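Local coordinates for protein alpha-ketoglutarate-dependent 2,4-dichlorophenoxyacetate dioxygenase (Bradyrhizobium diazoefficiens, PDB 5BKE) that probably acts as a metal- and 2-oxoglutarate-dependent dioxygenase of the TfdA family that oxidises and so degrades aryloxyalkanoate herbicides, at residues 125-130 with 256-261. Sequence-based numbering, arbitrary orientation.
Sequences AKFSLL and MWDNRQ. With OGA (N-oxalylglycine), chain O.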
ATOM      1  N   ALA C 125     -37.069  12.514  19.671  1.00 24.27           N
ATOM      2  CA  ALA C 125     -37.284  11.092  19.966  1.00 23.61           C
ATOM      3  C   ALA C 125     -36.049  10.210  19.728  1.00 23.51           C
ATOM      4  O   ALA C 125     -35.227  10.508  18.870  1.00 23.09           O
ATOM      5  CB  ALA C 125     -38.447  10.574  19.147  1.00 22.80           C
ATOM      6  N   LYS C 126     -35.934   9.151  20.524  1.00 22.42           N
ATOM      7  CA  LYS C 126     -34.956   8.103  20.324  1.00 22.15           C
ATOM      8  C   LYS C 126     -35.531   7.069  19.332  1.00 22.11           C
ATOM      9  O   LYS C 126     -35.312   7.194  18.121  1.00 21.54           O
ATOM     10  CB  LYS C 126     -34.592   7.485  21.680  1.00 22.73           C
ATOM     11  CG  LYS C 126     -33.350   6.615  21.685  1.00 22.22           C
ATOM     12  CD  LYS C 126     -33.061   6.119  23.093  1.00 22.25           C
ATOM     13  CE  LYS C 126     -32.344   4.774  23.074  1.00 21.78           C
ATOM     14  NZ  LYS C 126     -32.071   4.250  24.442  1.00 21.34           N
ATOM     15  N   PHE C 127     -36.294   6.088  19.827  1.00 21.21           N
ATOM     16  CA  PHE C 127     -36.869   5.044  18.961  1.00 20.75           C
ATOM     17  C   PHE C 127     -38.347   5.265  18.709  1.00 20.38           C
ATOM     18  O   PHE C 127     -39.078   5.725  19.602  1.00 21.10           O
ATOM     19  CB  PHE C 127     -36.691   3.634  19.551  1.00 20.54           C
ATOM     20  CG  PHE C 127     -35.253   3.211  19.767  1.00 20.94           C
ATOM     21  CD1 PHE C 127     -34.192   3.821  19.089  1.00 20.66           C
ATOM     22  CD2 PHE C 127     -34.970   2.156  20.630  1.00 21.05           C
ATOM     23  CE1 PHE C 127     -32.882   3.408  19.296  1.00 20.95           C
ATOM     24  CE2 PHE C 127     -33.656   1.730  20.835  1.00 22.01           C
ATOM     25  CZ  PHE C 127     -32.612   2.366  20.173  1.00 21.00           C
ATOM     26  N   SER C 128     -38.774   4.931  17.499  1.00 19.34           N
ATOM     27  CA  SER C 128     -40.184   4.791  17.158  1.00 19.54           C
ATOM     28  C   SER C 128     -40.493   3.350  16.763  1.00 20.32           C
ATOM     29  O   SER C 128     -39.715   2.714  16.036  1.00 19.37           O
ATOM     30  CB  SER C 128     -40.548   5.706  16.004  1.00 19.55           C
ATOM     31  OG  SER C 128     -40.334   7.068  16.322  1.00 21.23           O
ATOM     32  N   LEU C 129     -41.633   2.844  17.226  1.00 21.13           N
ATOM     33  CA  LEU C 129     -42.007   1.436  17.018  1.00 22.49           C
ATOM     34  C   LEU C 129     -43.393   1.332  16.384  1.00 24.03           C
ATOM     35  O   LEU C 129     -44.393   1.642  17.035  1.00 25.11           O
ATOM     36  CB  LEU C 129     -41.972   0.669  18.343  1.00 21.91           C
ATOM     37  CG  LEU C 129     -40.651   0.559  19.106  1.00 22.09           C
ATOM     38  CD1 LEU C 129     -40.293   1.799  19.920  1.00 21.34           C
ATOM     39  CD2 LEU C 129     -40.728  -0.655  20.008  1.00 22.75           C
ATOM     40  N   LEU C 130     -43.448   0.876  15.130  1.00 23.52           N
ATOM     41  CA  LEU C 130     -44.691   0.866  14.356  1.00 23.92           C
ATOM     42  C   LEU C 130     -45.264  -0.532  14.105  1.00 25.32           C
ATOM     43  O   LEU C 130     -44.603  -1.405  13.523  1.00 24.53           O
ATOM     44  CB  LEU C 130     -44.501   1.619  13.037  1.00 23.40           C
ATOM     45  CG  LEU C 130     -45.747   2.034  12.252  1.00 23.75           C
ATOM     46  CD1 LEU C 130     -46.574   3.030  13.048  1.00 24.37           C
ATOM     47  CD2 LEU C 130     -45.356   2.633  10.912  1.00 23.36           C
ATOM     48  N   MET C 256     -39.251  -0.949  13.770  1.00 23.34           N
ATOM     49  CA  MET C 256     -38.748   0.056  14.705  1.00 22.99           C
ATOM     50  C   MET C 256     -37.490   0.716  14.174  1.00 22.53           C
ATOM     51  O   MET C 256     -36.635   0.057  13.563  1.00 23.90           O
ATOM     52  CB  MET C 256     -38.546  -0.518  16.110  1.00 23.86           C
ATOM     53  CG  MET C 256     -37.495  -1.601  16.261  1.00 25.42           C
ATOM     54  SD  MET C 256     -37.386  -2.280  17.937  1.00 31.36           S
ATOM     55  CE  MET C 256     -37.034  -0.826  18.938  1.00 27.54           C
ATOM     56  N   TRP C 257     -37.389   2.024  14.377  1.00 20.72           N
ATOM     57  CA  TRP C 257     -36.285   2.786  13.818  1.00 20.65           C
ATOM     58  C   TRP C 257     -35.662   3.749  14.821  1.00 21.08           C
ATOM     59  O   TRP C 257     -36.342   4.222  15.753  1.00 20.44           O
ATOM     60  CB  TRP C 257     -36.700   3.501  12.523  1.00 19.87           C
ATOM     61  CG  TRP C 257     -37.836   4.486  12.662  1.00 20.32           C
ATOM     62  CD1 TRP C 257     -37.732   5.824  12.957  1.00 19.73           C
ATOM     63  CD2 TRP C 257     -39.238   4.225  12.479  1.00 20.28           C
ATOM     64  NE1 TRP C 257     -38.975   6.398  12.988  1.00 20.70           N
ATOM     65  CE2 TRP C 257     -39.920   5.449  12.695  1.00 20.42           C
ATOM     66  CE3 TRP C 257     -39.985   3.074  12.171  1.00 20.41           C
ATOM     67  CZ2 TRP C 257     -41.315   5.560  12.607  1.00 20.17           C
ATOM     68  CZ3 TRP C 257     -41.376   3.181  12.077  1.00 20.22           C
ATOM     69  CH2 TRP C 257     -42.025   4.417  12.301  1.00 21.16           C
ATOM     70  N   ASP C 258     -34.369   4.012  14.630  1.00 19.44           N
ATOM     71  CA  ASP C 258     -33.668   5.014  15.403  1.00 19.44           C
ATOM     72  C   ASP C 258     -33.769   6.347  14.685  1.00 19.85           C
ATOM     73  O   ASP C 258     -33.208   6.536  13.593  1.00 19.12           O
ATOM     74  CB  ASP C 258     -32.209   4.615  15.655  1.00 19.63           C
ATOM     75  CG  ASP C 258     -31.497   5.558  16.619  1.00 20.94           C
ATOM     76  OD1 ASP C 258     -32.116   6.533  17.118  1.00 20.69           O
ATOM     77  OD2 ASP C 258     -30.302   5.314  16.898  1.00 21.60           O
ATOM     78  N   ASN C 259     -34.497   7.278  15.309  1.00 19.41           N
ATOM     79  CA  ASN C 259     -34.702   8.627  14.735  1.00 18.87           C
ATOM     80  C   ASN C 259     -33.403   9.433  14.674  1.00 18.91           C
ATOM     81  O   ASN C 259     -33.276  10.346  13.859  1.00 18.48           O
ATOM     82  CB  ASN C 259     -35.785   9.389  15.519  1.00 18.45           C
ATOM     83  CG  ASN C 259     -37.185   8.847  15.244  1.00 18.14           C
ATOM     84  OD1 ASN C 259     -37.730   8.994  14.134  1.00 17.51           O
ATOM     85  ND2 ASN C 259     -37.763   8.193  16.245  1.00 17.50           N
ATOM     86  N   ARG C 260     -32.444   9.058  15.524  1.00 18.57           N
ATOM     87  CA  ARG C 260     -31.143   9.725  15.616  1.00 19.92           C
ATOM     88  C   ARG C 260     -30.199   9.409  14.424  1.00 20.52           C
ATOM     89  O   ARG C 260     -29.193  10.113  14.233  1.00 20.28           O
ATOM     90  CB  ARG C 260     -30.458   9.394  16.957  1.00 19.69           C
ATOM     91  CG  ARG C 260     -31.359   9.564  18.187  1.00 19.74           C
ATOM     92  CD  ARG C 260     -30.724   9.029  19.461  1.00 19.61           C
ATOM     93  NE  ARG C 260     -30.484   7.590  19.390  1.00 19.99           N
ATOM     94  CZ  ARG C 260     -29.909   6.855  20.338  1.00 20.41           C
ATOM     95  NH1 ARG C 260     -29.511   7.405  21.484  1.00 20.76           N
ATOM     96  NH2 ARG C 260     -29.744   5.550  20.144  1.00 20.44           N
ATOM     97  N   GLN C 261     -30.567   8.400  13.617  1.00 20.15           N
ATOM     98  CA  GLN C 261     -29.742   7.893  12.508  1.00 20.70           C
ATOM     99  C   GLN C 261     -30.456   7.815  11.158  1.00 21.48           C
ATOM    100  O   GLN C 261     -29.837   7.393  10.170  1.00 21.05           O
ATOM    101  CB  GLN C 261     -29.205   6.491  12.838  1.00 20.57           C
ATOM    102  CG  GLN C 261     -28.374   6.416  14.102  1.00 21.39           C
ATOM    103  CD  GLN C 261     -27.804   5.043  14.328  1.00 21.55           C
ATOM    104  OE1 GLN C 261     -26.697   4.755  13.880  1.00 21.03           O
ATOM    105  NE2 GLN C 261     -28.553   4.179  15.027  1.00 20.75           N
TER
HETATM  106  C1  OGA O 402     -44.635   7.374  12.014  1.00 29.89           C
HETATM  107  C2  OGA O 402     -44.708   7.442  10.571  1.00 28.89           C
HETATM  108  C4  OGA O 402     -45.525   6.357   8.521  1.00 31.18           C
HETATM  109  C5  OGA O 402     -46.501   5.245   8.248  1.00 32.50           C
HETATM  110  O1  OGA O 402     -43.786   8.104  12.582  1.00 29.18           O
HETATM  111  O2  OGA O 402     -45.381   6.570  12.615  1.00 31.38           O
HETATM  112  O2' OGA O 402     -44.265   8.443  10.015  1.00 28.82           O
HETATM  113  O3  OGA O 402     -47.638   5.346   8.764  1.00 34.75           O
HETATM  114  N1  OGA O 402     -45.218   6.392   9.943  1.00 29.78           N
HETATM  115  O4  OGA O 402     -46.132   4.279   7.541  1.00 31.84           O
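Ser128 and Trp257 form the hydrogen-bonded pair of an antiparallel strand pairing in the larger sheet of the cupin-type double-stranded beta-helix, the fold of TauD/TfdA dioxygenases. Ser128 N reaches Trp257 O at 3.1 Å and Trp257 N reaches Ser128 O at 2.9 Å; the pairs Phe127-Asp258 and Leu129-Met256 flank them. On the active-site face, Ser128 CB rests over the indole, 3.4 Å from Trp257 CE2, and Leu130 CB touches Trp257 CZ3. With CG between the backbone N and carbonyl carbon (chi1 60°), Trp257 brings CZ2, at the ring edge, to 3.5 Å from O1 of N-oxalylglycine. His264, a manganese ligand with His115 and Asp117, meets the indole with the ring planes at about 45°. Without the indole, as with an alanine here, a gap would probably open beside His264 and N-oxalylglycine, and Ser128 CB would lose its flat cover.

Next to this pair, the side-chain amide of Asn259 bridges the segments. Its ND2 donates to Ser128 OG in the amide plane and, from above the carbonyl plane, to Lys126 O, which also accepts from Asn259 N. Ser128 OG and Asn259 OD1 bond to Asp117 OD2 and N, a second-shell arrangement consistent with holding this manganese ligand in place.

The opposite face is apolar at Leu129, where Met256 CE and CB pack, and becomes charged toward Asp258. Its carboxylate stands at the Phe127 ring edge, turned 80° from the ring. The aliphatic part of Lys126, whose NZ pairs with Glu34, runs alongside Arg260, placing Lys126 CG over the centre of the guanidinium, 3.7 Å from Arg260 CZ. Arg260 NE meets the syn lone pair of Asp258 OD1 at 3.0 Å, while Arg260 N closes an Asx turn on that oxygen from above the carboxylate plane.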